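Local coordinates for nudix hydrolase domain-containing protein (Thermotoga maritima, PDB 3E57) that is of unknown biochemical activity but probably works as a Nudix hydrolase, cleaving nucleoside diphosphates linked to another group, at residues V73-G78 with V131-R136; L159-G164 with A201-L206; K67-Y72 with E117-G122; G142-S147 with K197-V202. One frame throughout, in Å; residues are numbered along the deposited sequence.

Interaction 1 of 4, residues V73-G78 with V131-R136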
loop_
_atom_site.group_PDB
_atom_site.type_symbol
_atom_site.label_atom_id
_atom_site.label_comp_id
_atom_site.label_asym_id
_atom_site.label_seq_id
_atom_site.Cartn_x
_atom_site.Cartn_y
_atom_site.Cartn_z
ATOM N N VAL B 73 -7.786 -9.815 11.595
ATOM C CA VAL B 73 -8.600 -10.819 10.944
ATOM C C VAL B 73 -9.867 -10.209 10.373
ATOM O O VAL B 73 -10.643 -9.576 11.090
ATOM C CB VAL B 73 -8.981 -11.946 11.928
ATOM C CG1 VAL B 73 -9.737 -13.051 11.191
ATOM C CG2 VAL B 73 -7.727 -12.500 12.615
ATOM N N VAL B 74 -10.058 -10.410 9.076
ATOM C CA VAL B 74 -11.281 -10.063 8.399
ATOM C C VAL B 74 -12.128 -11.331 8.363
ATOM O O VAL B 74 -11.633 -12.403 7.991
ATOM C CB VAL B 74 -10.991 -9.597 6.966
ATOM C CG1 VAL B 74 -12.302 -9.378 6.202
ATOM C CG2 VAL B 74 -10.138 -8.322 6.986
ATOM N N ILE B 75 -13.385 -11.209 8.767
ATOM C CA ILE B 75 -14.270 -12.360 8.896
ATOM C C ILE B 75 -15.269 -12.355 7.756
ATOM O O ILE B 75 -15.891 -11.331 7.496
ATOM C CB ILE B 75 -15.005 -12.327 10.261
ATOM C CG1 ILE B 75 -14.010 -12.616 11.382
ATOM C CG2 ILE B 75 -16.156 -13.342 10.300
ATOM C CD1 ILE B 75 -14.551 -12.344 12.743
ATOM N N MET B 76 -15.396 -13.494 7.067
ATOM C CA MET B 76 -16.451 -13.690 6.077
ATOM C C MET B 76 -17.365 -14.850 6.453
ATOM O O MET B 76 -16.879 -15.936 6.775
ATOM C CB MET B 76 -15.860 -13.965 4.700
ATOM C CG MET B 76 -15.401 -12.711 3.975
ATOM S SD MET B 76 -15.026 -13.049 2.253
ATOM C CE MET B 76 -16.650 -12.948 1.489
ATOM N N ASP B 77 -18.673 -14.598 6.409
ATOM C CA ASP B 77 -19.716 -15.608 6.629
ATOM C C ASP B 77 -20.394 -15.787 5.281
ATOM O O ASP B 77 -21.112 -14.902 4.817
ATOM C CB ASP B 77 -20.715 -15.121 7.691
ATOM C CG ASP B 77 -21.726 -16.199 8.119
ATOM O OD1 ASP B 77 -22.017 -17.123 7.337
ATOM O OD2 ASP B 77 -22.254 -16.098 9.245
ATOM N N GLY B 78 -20.119 -16.915 4.632
ATOM C CA GLY B 78 -20.591 -17.151 3.278
ATOM C C GLY B 78 -19.952 -16.142 2.348
ATOM O O GLY B 78 -18.724 -15.997 2.319
ATOM N N VAL B 131 -15.608 -11.313 19.141
ATOM C CA VAL B 131 -16.748 -11.864 18.426
ATOM C C VAL B 131 -16.945 -13.342 18.701
ATOM O O VAL B 131 -15.983 -14.060 18.975
ATOM C CB VAL B 131 -16.581 -11.675 16.907
ATOM C CG1 VAL B 131 -16.544 -10.181 16.554
ATOM C CG2 VAL B 131 -15.326 -12.380 16.419
ATOM N N ASP B 132 -18.200 -13.779 18.610
ATOM C CA ASP B 132 -18.541 -15.194 18.645
ATOM C C ASP B 132 -18.688 -15.693 17.210
ATOM O O ASP B 132 -19.656 -15.377 16.516
ATOM C CB ASP B 132 -19.830 -15.427 19.445
ATOM C CG ASP B 132 -20.117 -16.900 19.688
ATOM O OD1 ASP B 132 -19.224 -17.755 19.462
ATOM O OD2 ASP B 132 -21.252 -17.205 20.115
ATOM N N VAL B 133 -17.694 -16.458 16.773
ATOM C CA VAL B 133 -17.645 -16.994 15.422
ATOM C C VAL B 133 -17.117 -18.420 15.456
ATOM O O VAL B 133 -16.423 -18.810 16.392
ATOM C CB VAL B 133 -16.708 -16.152 14.519
ATOM C CG1 VAL B 133 -17.127 -14.702 14.545
ATOM C CG2 VAL B 133 -15.266 -16.284 14.984
ATOM N N SER B 134 -17.449 -19.194 14.432
ATOM C CA SER B 134 -16.842 -20.496 14.233
ATOM C C SER B 134 -16.141 -20.535 12.871
ATOM O O SER B 134 -16.790 -20.640 11.841
ATOM C CB SER B 134 -17.907 -21.584 14.334
ATOM O OG SER B 134 -17.339 -22.842 14.074
ATOM N N LEU B 135 -14.814 -20.469 12.880
ATOM C CA LEU B 135 -14.035 -20.231 11.656
ATOM C C LEU B 135 -13.369 -21.491 11.112
ATOM O O LEU B 135 -12.680 -22.192 11.860
ATOM C CB LEU B 135 -12.966 -19.164 11.918
ATOM C CG LEU B 135 -13.479 -17.768 12.288
ATOM C CD1 LEU B 135 -12.330 -16.784 12.385
ATOM C CD2 LEU B 135 -14.514 -17.266 11.294
ATOM N N ARG B 136 -13.593 -21.770 9.822
ATOM C CA ARG B 136 -12.918 -22.854 9.094
ATOM C C ARG B 136 -11.435 -22.551 8.950
ATOM O O ARG B 136 -10.617 -22.927 9.791
ATOM C CB ARG B 136 -13.480 -23.022 7.667
ATOM C CG ARG B 136 -14.686 -23.889 7.495
ATOM C CD ARG B 136 -15.981 -23.105 7.246
ATOM N NE ARG B 136 -16.731 -22.892 8.484
ATOM C CZ ARG B 136 -18.012 -22.534 8.559
ATOM N NH1 ARG B 136 -18.739 -22.330 7.466
ATOM N NH2 ARG B 136 -18.571 -22.381 9.755
#

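Interaction 2 of 4, residues L159-G164 with A201-L206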
loop_
_atom_site.group_PDB
_atom_site.type_symbol
_atom_site.label_atom_id
_atom_site.label_comp_id
_atom_site.label_asym_id
_atom_site.label_seq_id
_atom_site.Cartn_x
_atom_site.Cartn_y
_atom_site.Cartn_z
ATOM N N LEU B 159 -2.327 -9.834 8.243
ATOM C CA LEU B 159 -3.684 -9.894 7.723
ATOM C C LEU B 159 -4.125 -11.311 7.373
ATOM O O LEU B 159 -3.469 -12.002 6.583
ATOM C CB LEU B 159 -3.787 -9.034 6.477
ATOM C CG LEU B 159 -5.134 -8.989 5.750
ATOM C CD1 LEU B 159 -6.258 -8.477 6.673
ATOM C CD2 LEU B 159 -4.981 -8.103 4.500
ATOM N N PHE B 160 -5.254 -11.713 7.954
ATOM C CA PHE B 160 -5.895 -12.984 7.670
ATOM C C PHE B 160 -7.307 -12.782 7.208
ATOM O O PHE B 160 -7.967 -11.820 7.605
ATOM C CB PHE B 160 -5.986 -13.845 8.933
ATOM C CG PHE B 160 -4.674 -14.212 9.515
ATOM C CD1 PHE B 160 -4.107 -15.452 9.253
ATOM C CD2 PHE B 160 -3.999 -13.325 10.332
ATOM C CE1 PHE B 160 -2.885 -15.784 9.781
ATOM C CE2 PHE B 160 -2.778 -13.655 10.863
ATOM C CZ PHE B 160 -2.225 -14.888 10.593
ATOM N N LEU B 161 -7.773 -13.728 6.398
ATOM C CA LEU B 161 -9.174 -13.881 6.059
ATOM C C LEU B 161 -9.682 -15.119 6.805
ATOM O O LEU B 161 -9.181 -16.231 6.593
ATOM C CB LEU B 161 -9.317 -14.091 4.562
ATOM C CG LEU B 161 -10.707 -14.383 4.024
ATOM C CD1 LEU B 161 -11.693 -13.291 4.421
ATOM C CD2 LEU B 161 -10.635 -14.543 2.515
ATOM N N GLY B 162 -10.649 -14.925 7.689
ATOM C CA GLY B 162 -11.241 -16.050 8.421
ATOM C C GLY B 162 -12.624 -16.300 7.870
ATOM O O GLY B 162 -13.481 -15.424 7.949
ATOM N N ARG B 163 -12.854 -17.476 7.297
ATOM C CA ARG B 163 -14.179 -17.808 6.788
ATOM C C ARG B 163 -14.884 -18.724 7.789
ATOM O O ARG B 163 -14.278 -19.668 8.300
ATOM C CB ARG B 163 -14.103 -18.486 5.422
ATOM C CG ARG B 163 -13.603 -17.617 4.265
ATOM C CD ARG B 163 -13.823 -18.384 2.954
ATOM N NE ARG B 163 -13.372 -17.696 1.739
ATOM C CZ ARG B 163 -12.140 -17.766 1.234
ATOM N NH1 ARG B 163 -11.179 -18.462 1.839
ATOM N NH2 ARG B 163 -11.859 -17.113 0.113
ATOM N N GLY B 164 -16.152 -18.450 8.068
ATOM C CA GLY B 164 -16.890 -19.271 9.022
ATOM C C GLY B 164 -18.333 -18.873 9.228
ATOM O O GLY B 164 -18.983 -18.345 8.324
ATOM N N ALA B 201 -9.297 -3.137 0.073
ATOM C CA ALA B 201 -8.692 -3.191 -1.239
ATOM C C ALA B 201 -8.095 -4.583 -1.518
ATOM O O ALA B 201 -8.275 -5.130 -2.606
ATOM C CB ALA B 201 -7.637 -2.076 -1.396
ATOM N N VAL B 202 -7.433 -5.169 -0.519
ATOM C CA VAL B 202 -6.803 -6.491 -0.661
ATOM C C VAL B 202 -7.862 -7.552 -0.910
ATOM O O VAL B 202 -7.752 -8.362 -1.842
ATOM C CB VAL B 202 -5.955 -6.847 0.593
ATOM C CG1 VAL B 202 -5.498 -8.318 0.558
ATOM C CG2 VAL B 202 -4.754 -5.898 0.701
ATOM N N LEU B 203 -8.916 -7.515 -0.108
ATOM C CA LEU B 203 -10.006 -8.481 -0.239
ATOM C C LEU B 203 -10.732 -8.388 -1.561
ATOM O O LEU B 203 -10.987 -9.412 -2.182
ATOM C CB LEU B 203 -11.023 -8.319 0.887
ATOM C CG LEU B 203 -10.753 -9.102 2.158
ATOM C CD1 LEU B 203 -11.188 -10.559 1.986
ATOM C CD2 LEU B 203 -9.285 -9.022 2.556
ATOM N N LEU B 204 -11.066 -7.174 -1.996
ATOM C CA LEU B 204 -11.710 -6.983 -3.292
ATOM C C LEU B 204 -10.841 -7.510 -4.434
ATOM O O LEU B 204 -11.362 -8.100 -5.368
ATOM C CB LEU B 204 -12.059 -5.517 -3.559
ATOM C CG LEU B 204 -13.390 -4.885 -3.077
ATOM C CD1 LEU B 204 -14.472 -5.914 -2.736
ATOM C CD2 LEU B 204 -13.176 -3.900 -1.955
ATOM N N ASN B 205 -9.531 -7.294 -4.360
ATOM C CA ASN B 205 -8.632 -7.787 -5.412
ATOM C C ASN B 205 -8.438 -9.305 -5.369
ATOM O O ASN B 205 -8.255 -9.935 -6.416
ATOM C CB ASN B 205 -7.275 -7.074 -5.376
ATOM C CG ASN B 205 -6.648 -6.950 -6.761
ATOM O OD1 ASN B 205 -7.295 -6.509 -7.719
ATOM N ND2 ASN B 205 -5.388 -7.320 -6.868
ATOM N N LEU B 206 -8.489 -9.895 -4.178
ATOM C CA LEU B 206 -8.476 -11.355 -4.063
ATOM C C LEU B 206 -9.688 -11.955 -4.766
ATOM O O LEU B 206 -9.583 -12.993 -5.409
ATOM C CB LEU B 206 -8.463 -11.797 -2.605
ATOM C CG LEU B 206 -7.122 -11.702 -1.886
ATOM C CD1 LEU B 206 -7.327 -12.076 -0.425
ATOM C CD2 LEU B 206 -6.088 -12.606 -2.552
#

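Interaction 3 of 4, residues K67-Y72 with E117-G122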
loop_
_atom_site.group_PDB
_atom_site.type_symbol
_atom_site.label_atom_id
_atom_site.label_comp_id
_atom_site.label_asym_id
_atom_site.label_seq_id
_atom_site.Cartn_x
_atom_site.Cartn_y
_atom_site.Cartn_z
ATOM N N LYS B 67 8.185 -2.527 16.092
ATOM C CA LYS B 67 6.817 -2.631 15.623
ATOM C C LYS B 67 6.094 -3.733 16.392
ATOM O O LYS B 67 6.614 -4.835 16.564
ATOM C CB LYS B 67 6.790 -2.858 14.102
ATOM C CG LYS B 67 7.142 -1.583 13.350
ATOM C CD LYS B 67 7.061 -1.710 11.833
ATOM C CE LYS B 67 6.874 -0.332 11.163
ATOM N NZ LYS B 67 5.407 0.027 10.955
ATOM N N GLN B 68 4.909 -3.396 16.887
ATOM C CA GLN B 68 4.048 -4.319 17.598
ATOM C C GLN B 68 3.343 -5.211 16.591
ATOM O O GLN B 68 2.701 -4.713 15.673
ATOM C CB GLN B 68 3.022 -3.534 18.410
ATOM C CG GLN B 68 3.659 -2.603 19.455
ATOM C CD GLN B 68 2.756 -1.468 19.860
ATOM O OE1 GLN B 68 1.607 -1.681 20.237
ATOM N NE2 GLN B 68 3.275 -0.248 19.795
ATOM N N VAL B 69 3.475 -6.524 16.749
ATOM C CA VAL B 69 2.837 -7.470 15.833
ATOM C C VAL B 69 1.357 -7.634 16.176
ATOM O O VAL B 69 1.006 -8.088 17.274
ATOM C CB VAL B 69 3.541 -8.820 15.863
ATOM C CG1 VAL B 69 2.788 -9.833 15.008
ATOM C CG2 VAL B 69 4.977 -8.651 15.401
ATOM N N ILE B 70 0.505 -7.252 15.224
ATOM C CA ILE B 70 -0.939 -7.222 15.399
ATOM C C ILE B 70 -1.597 -8.218 14.438
ATOM O O ILE B 70 -1.696 -7.941 13.236
ATOM C CB ILE B 70 -1.506 -5.800 15.112
ATOM C CG1 ILE B 70 -0.769 -4.731 15.929
ATOM C CG2 ILE B 70 -3.002 -5.742 15.411
ATOM C CD1 ILE B 70 -0.906 -4.896 17.431
ATOM N N PRO B 71 -2.032 -9.386 14.946
ATOM C CA PRO B 71 -2.909 -10.206 14.124
ATOM C C PRO B 71 -4.176 -9.415 13.803
ATOM O O PRO B 71 -4.698 -8.731 14.676
ATOM C CB PRO B 71 -3.205 -11.416 15.022
ATOM C CG PRO B 71 -2.898 -10.952 16.416
ATOM C CD PRO B 71 -1.745 -10.033 16.243
ATOM N N TYR B 72 -4.628 -9.477 12.556
ATOM C CA TYR B 72 -5.716 -8.633 12.054
ATOM C C TYR B 72 -6.587 -9.486 11.134
ATOM O O TYR B 72 -6.165 -9.863 10.033
ATOM C CB TYR B 72 -5.135 -7.443 11.298
ATOM C CG TYR B 72 -6.117 -6.321 11.037
ATOM C CD1 TYR B 72 -6.581 -5.520 12.082
ATOM C CD2 TYR B 72 -6.563 -6.037 9.758
ATOM C CE1 TYR B 72 -7.474 -4.491 11.856
ATOM C CE2 TYR B 72 -7.461 -4.987 9.532
ATOM C CZ TYR B 72 -7.907 -4.223 10.591
ATOM O OH TYR B 72 -8.801 -3.179 10.357
ATOM N N GLU B 117 4.255 -19.604 18.812
ATOM C CA GLU B 117 3.189 -20.193 19.606
ATOM C C GLU B 117 2.282 -19.118 20.204
ATOM O O GLU B 117 1.060 -19.275 20.209
ATOM C CB GLU B 117 3.788 -21.056 20.725
ATOM C CG GLU B 117 2.769 -21.812 21.565
ATOM C CD GLU B 117 3.378 -22.397 22.824
ATOM O OE1 GLU B 117 4.625 -22.495 22.890
ATOM O OE2 GLU B 117 2.616 -22.747 23.755
ATOM N N ALA B 118 2.882 -18.041 20.715
ATOM C CA ALA B 118 2.122 -16.935 21.307
ATOM C C ALA B 118 1.278 -16.255 20.237
ATOM O O ALA B 118 0.127 -15.905 20.486
ATOM C CB ALA B 118 3.051 -15.913 21.967
ATOM N N PHE B 119 1.863 -16.085 19.052
ATOM C CA PHE B 119 1.165 -15.473 17.917
ATOM C C PHE B 119 -0.084 -16.268 17.568
ATOM O O PHE B 119 -1.183 -15.717 17.514
ATOM C CB PHE B 119 2.074 -15.376 16.690
ATOM C CG PHE B 119 1.396 -14.762 15.483
ATOM C CD1 PHE B 119 1.453 -13.395 15.258
ATOM C CD2 PHE B 119 0.684 -15.558 14.594
ATOM C CE1 PHE B 119 0.818 -12.829 14.158
ATOM C CE2 PHE B 119 0.038 -15.004 13.496
ATOM C CZ PHE B 119 0.115 -13.630 13.273
ATOM N N LEU B 120 0.089 -17.570 17.361
ATOM C CA LEU B 120 -1.010 -18.416 16.919
ATOM C C LEU B 120 -2.158 -18.470 17.933
ATOM O O LEU B 120 -3.322 -18.355 17.553
ATOM C CB LEU B 120 -0.499 -19.816 16.556
ATOM C CG LEU B 120 0.410 -19.837 15.315
ATOM C CD1 LEU B 120 0.990 -21.221 15.071
ATOM C CD2 LEU B 120 -0.332 -19.350 14.082
ATOM N N LYS B 121 -1.841 -18.607 19.216
ATOM C CA LYS B 121 -2.887 -18.600 20.253
ATOM C C LYS B 121 -3.471 -17.200 20.456
ATOM O O LYS B 121 -4.689 -17.048 20.583
ATOM C CB LYS B 121 -2.382 -19.192 21.573
ATOM C CG LYS B 121 -2.481 -20.712 21.596
ATOM C CD LYS B 121 -2.222 -21.291 22.973
ATOM C CE LYS B 121 -1.937 -22.796 22.912
ATOM N NZ LYS B 121 -0.835 -23.146 21.959
ATOM N N GLY B 122 -2.607 -16.187 20.460
ATOM C CA GLY B 122 -3.045 -14.793 20.564
ATOM C C GLY B 122 -3.960 -14.364 19.426
ATOM O O GLY B 122 -4.923 -13.631 19.641
#

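Interaction 4 of 4, residues G142-S147 with K197-V202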
loop_
_atom_site.group_PDB
_atom_site.type_symbol
_atom_site.label_atom_id
_atom_site.label_comp_id
_atom_site.label_asym_id
_atom_site.label_seq_id
_atom_site.Cartn_x
_atom_site.Cartn_y
_atom_site.Cartn_z
ATOM N N GLY B 142 -1.058 -11.697 4.231
ATOM C CA GLY B 142 0.216 -10.987 4.187
ATOM C C GLY B 142 0.331 -9.951 5.279
ATOM O O GLY B 142 -0.355 -10.040 6.303
ATOM N N LEU B 143 1.173 -8.953 5.030
ATOM C CA LEU B 143 1.515 -7.929 6.007
ATOM C C LEU B 143 1.032 -6.540 5.637
ATOM O O LEU B 143 1.080 -6.135 4.466
ATOM C CB LEU B 143 3.031 -7.866 6.163
ATOM C CG LEU B 143 3.700 -9.148 6.679
ATOM C CD1 LEU B 143 5.170 -8.871 6.972
ATOM C CD2 LEU B 143 3.004 -9.653 7.905
ATOM N N ILE B 144 0.603 -5.800 6.651
ATOM C CA ILE B 144 0.215 -4.400 6.490
ATOM C C ILE B 144 1.198 -3.511 7.220
ATOM O O ILE B 144 1.382 -3.639 8.440
ATOM C CB ILE B 144 -1.170 -4.097 7.074
ATOM C CG1 ILE B 144 -2.239 -5.014 6.479
ATOM C CG2 ILE B 144 -1.488 -2.612 6.862
ATOM C CD1 ILE B 144 -3.627 -4.849 7.134
ATOM N N ASN B 145 1.806 -2.592 6.483
ATOM C CA ASN B 145 2.767 -1.663 7.041
ATOM C C ASN B 145 2.462 -0.305 6.470
ATOM O O ASN B 145 2.718 -0.049 5.296
ATOM C CB ASN B 145 4.197 -2.089 6.682
ATOM C CG ASN B 145 5.255 -1.220 7.333
ATOM O OD1 ASN B 145 5.190 -0.941 8.526
ATOM N ND2 ASN B 145 6.243 -0.796 6.553
ATOM N N SER B 146 1.854 0.557 7.275
ATOM C CA SER B 146 1.507 1.896 6.812
ATOM C C SER B 146 2.025 2.910 7.797
ATOM O O SER B 146 2.113 2.633 8.990
ATOM C CB SER B 146 0.004 2.058 6.675
ATOM O OG SER B 146 -0.602 1.813 7.916
ATOM N N SER B 147 2.359 4.088 7.291
ATOM C CA SER B 147 3.057 5.068 8.084
ATOM C C SER B 147 2.246 6.348 8.227
ATOM O O SER B 147 2.796 7.372 8.619
ATOM C CB SER B 147 4.407 5.382 7.441
ATOM O OG SER B 147 4.227 5.979 6.170
ATOM N N LYS B 197 -9.294 0.331 5.262
ATOM C CA LYS B 197 -9.311 0.694 3.860
ATOM C C LYS B 197 -8.346 -0.194 3.055
ATOM O O LYS B 197 -8.656 -0.647 1.939
ATOM C CB LYS B 197 -8.911 2.158 3.711
ATOM C CG LYS B 197 -9.241 2.770 2.387
ATOM C CD LYS B 197 -8.899 4.246 2.405
ATOM C CE LYS B 197 -9.419 4.910 1.145
ATOM N NZ LYS B 197 -10.913 5.144 1.194
ATOM N N ILE B 198 -7.175 -0.434 3.620
ATOM C CA ILE B 198 -6.164 -1.231 2.917
ATOM C C ILE B 198 -6.673 -2.647 2.755
ATOM O O ILE B 198 -6.583 -3.226 1.671
ATOM C CB ILE B 198 -4.829 -1.254 3.677
ATOM C CG1 ILE B 198 -4.161 0.132 3.657
ATOM C CG2 ILE B 198 -3.883 -2.284 3.038
ATOM C CD1 ILE B 198 -3.065 0.300 4.689
ATOM N N SER B 199 -7.212 -3.190 3.838
ATOM C CA SER B 199 -7.705 -4.558 3.872
ATOM C C SER B 199 -8.861 -4.755 2.894
ATOM O O SER B 199 -8.914 -5.769 2.223
ATOM C CB SER B 199 -8.117 -4.945 5.287
ATOM O OG SER B 199 -6.988 -4.996 6.161
ATOM N N ALA B 200 -9.781 -3.791 2.817
ATOM C CA ALA B 200 -10.858 -3.828 1.823
ATOM C C ALA B 200 -10.301 -3.932 0.394
ATOM O O ALA B 200 -10.765 -4.731 -0.407
ATOM C CB ALA B 200 -11.764 -2.615 1.952
ATOM N N ALA B 201 -9.297 -3.137 0.073
ATOM C CA ALA B 201 -8.692 -3.191 -1.239
ATOM C C ALA B 201 -8.095 -4.583 -1.518
ATOM O O ALA B 201 -8.275 -5.130 -2.606
ATOM C CB ALA B 201 -7.637 -2.076 -1.396
ATOM N N VAL B 202 -7.433 -5.169 -0.519
ATOM C CA VAL B 202 -6.803 -6.491 -0.661
ATOM C C VAL B 202 -7.862 -7.552 -0.910
ATOM O O VAL B 202 -7.752 -8.362 -1.842
ATOM C CB VAL B 202 -5.955 -6.847 0.593
ATOM C CG1 VAL B 202 -5.498 -8.318 0.558
ATOM C CG2 VAL B 202 -4.754 -5.898 0.701
#

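Interaction 1 of 4, residues V73-G78 with V131-R136
Ile75 meets Val131, Val133 and Leu135 through methyl groups alone, so no flat group has a face or an edge in this contact. In terms of the Nudix fold, strand 66-77 of the curled mixed sheet here faces the beginning of strand 131-145, just after helix 115-130. The two flat ends nearest to the contact stand apart from each other at the margin: the Asp77 carboxylate and the Arg136 guanidinium carry opposite charges, but Asp77 OD1 and Arg136 NH1 are 6.2 Å apart, too far for a salt bridge. The guanidinium turns instead to its own segment, where NH2 makes a weak, bent bond to the Ser134 carbonyl (N-H...O angle 123°), while Asp77 OD2 accepts a hydrogen bond from the backbone N of Phe166. The segment axes make an angle of 75° and approach no closer than 9.0 Å, a spacing at which strands meet by side chains rather than by backbone pairing. Ile75 spans this distance. Its CG1 lies anti to the carbonyl carbon (chi1 -70°), and the extended chain beyond it brings CD1 up against two neighbouring valines, Val131 CG2 at 3.8 Å and Val133 CG1 at 3.9 Å. Ile75 and Val131 lie alongside, pointing opposite ways. Two residues earlier on the strand, Val73 packs on Leu123 and Val127 of helix 115-130, and Val127 also touches Val133. The other branch of the isoleucine, Ile75 CG2, meets Leu135 CD2 at the longer distance of 4.4 Å.

Interaction 2 of 4, residues L159-G164 with A201-L206
Leu159 and Leu161 reach from strand 155-163 to Val202 and Leu203 of the C-terminal helix, and both pairs meet through apolar methyls alone. The first pair is tip to tip: Leu159 CD2 comes to 4.0 Å from Val202 CG1, each side chain directed at the other. The second is closer and differently turned, because the two leucines cross at a slant. Leu203 CD1 sits against both branches of Leu161, 3.7 Å from CD1 and 4.1 Å from CD2, and so rests on the fork of that side chain. Both strand leucines have CG anti to the backbone N (chi1 178° and 175°), which extends them off the sheet toward the helix. Leu203 starts from a bond that is not aimed at the strand, and its end bends in to make the touch. All four residues are buried.

A second kind of contact lies within the strand. Leu161 CD2 sits 3.7 Å above the plane of the Arg163 guanidinium, over its centre, covering one face of the flat group with a methyl; Arg163 NH1 also has a long, weak ion pair with Glu139. Polar bonding in the helix is routine, with Leu206 N bonded to Val202 O.

Helix 194-206 lies on one face of the mixed sheet, consistent with the alpha-beta-alpha sandwich of the Nudix fold. Leu141 of strand 131-145 touches Val202, Leu203 and Leu206, while Phe36 of strand 36-38 lies against Leu159 and Val202. Phe160 points to the other face, edge-to-face with Phe140, and the outer side of the helix places Ala201 and Asn205 against Thr148 and Ser147 of the second subunit.

Interaction 3 of 4, residues K67-Y72 with E117-G122
Val69 and Phe119 make the tight part of this contact. Their side chains cross at about a right angle, and Val69 CG1 lies at the edge of the ring, near its plane, 3.7 Å from Phe119 CE1 and 3.8 Å from CD1. The phenyl reaches the strand because CG is anti to the backbone N (chi1 179°), which swings the group inward from a helix position whose first bond does not aim at the strand. Leu120 CD2 lies at the ring edge too, in plane, so two parts of the edge are occupied, and Phe44 packs on the ring edge-to-face. Phe119 also packs on Ala158 and Phe160 of strand 155-163. Pro71 is the looser partner: its CD stays 4.3 Å from Phe119 CE1, in an oblique position, and Gly122 leaves the backbone of the helix facing the proline.

The solvent side of the helix differs in chemistry. There Lys121, exposed, and Glu117 form a long salt bridge one turn apart, with NZ 3.9 Å from OE2, and neither touches the strand. Helix 115-130 carries a sequence matching the REUXEE part of the Nudix box, so this is probably the Nudix-box helix packed on the mixed sheet of that fold.

Interaction 4 of 4, residues G142-S147 with K197-V202
Ile144 and Ser146, two residues apart on the strand, reach Ile198 and Ser199. At Gly142 the chain is still paired with strand 155-163, through backbone bonding with Leu159. Leu143 turns to the opposite face of the sheet, onto Phe26 and Phe30 of helix 23-30. Ile144 then points at helix 194-206 and sends out two branches. Its CG2, anti to the backbone N, comes to 4.0 Å from Ile198 CD1. Its CG1 is anti to the carbonyl carbon (chi1 -55°), and the extended end takes CD1 to 3.5 Å from Ser199 OG, a methyl-to-hydroxyl contact and not a polar bond. Ser199 OG is satisfied by its hydrogen bond to the Trp195 carbonyl one turn earlier, which fixes the hydroxyl against the helix backbone; the Ile144 methyl packs on the same oxygen. The two isoleucines overlap flank to flank, running antiparallel.

Asn145 faces away, where OD1 accepts a bond from Lys67 NZ and ND2 donates to Phe33 O. Ser146 returns to the helix side: its CB lies 4.1 Å from Ile198 CD1, so that this one methyl bridges both strand residues, and its OG has a weak hydrogen bond with Trp195 NE1. Ser147 ends the segment with OG bonded to Glu34 OE1.

Helix 194-206 here lies over strand 131-145 as a helical layer on one face of the curled Nudix sheet. Around this core, Tyr72 of strand 66-77 lies against Ile144 and Ser199, Phe36 of strand 36-38 packs on Ile198, and Ala200 of the helix rests on Leu101 and Met192.

Interactions 1 and 3 share strand 66-77, whose Val69, Pro71 and Ile75 look toward the side of helix 115-130; interactions 2 and 4 share helix 194-206 on the other side, against strands 155-163 and 131-145. Strand 131-145 serves interaction 1 at its start and interaction 4 at its end. Interactions 2, 3 and 4 are buried, whereas interaction 1 is only partly so and lies farthest from the chain centre, about 14 Å between centres. All four rely on apolar side chains, but interaction 3 adds an aromatic ring edge and interaction 4 two serines. Backbone bonding joins neighbours, as Val74 O with Gly162 N (2.7 Å) between interactions 1 and 2. Interactions 2 and 4 adjoin the second subunit.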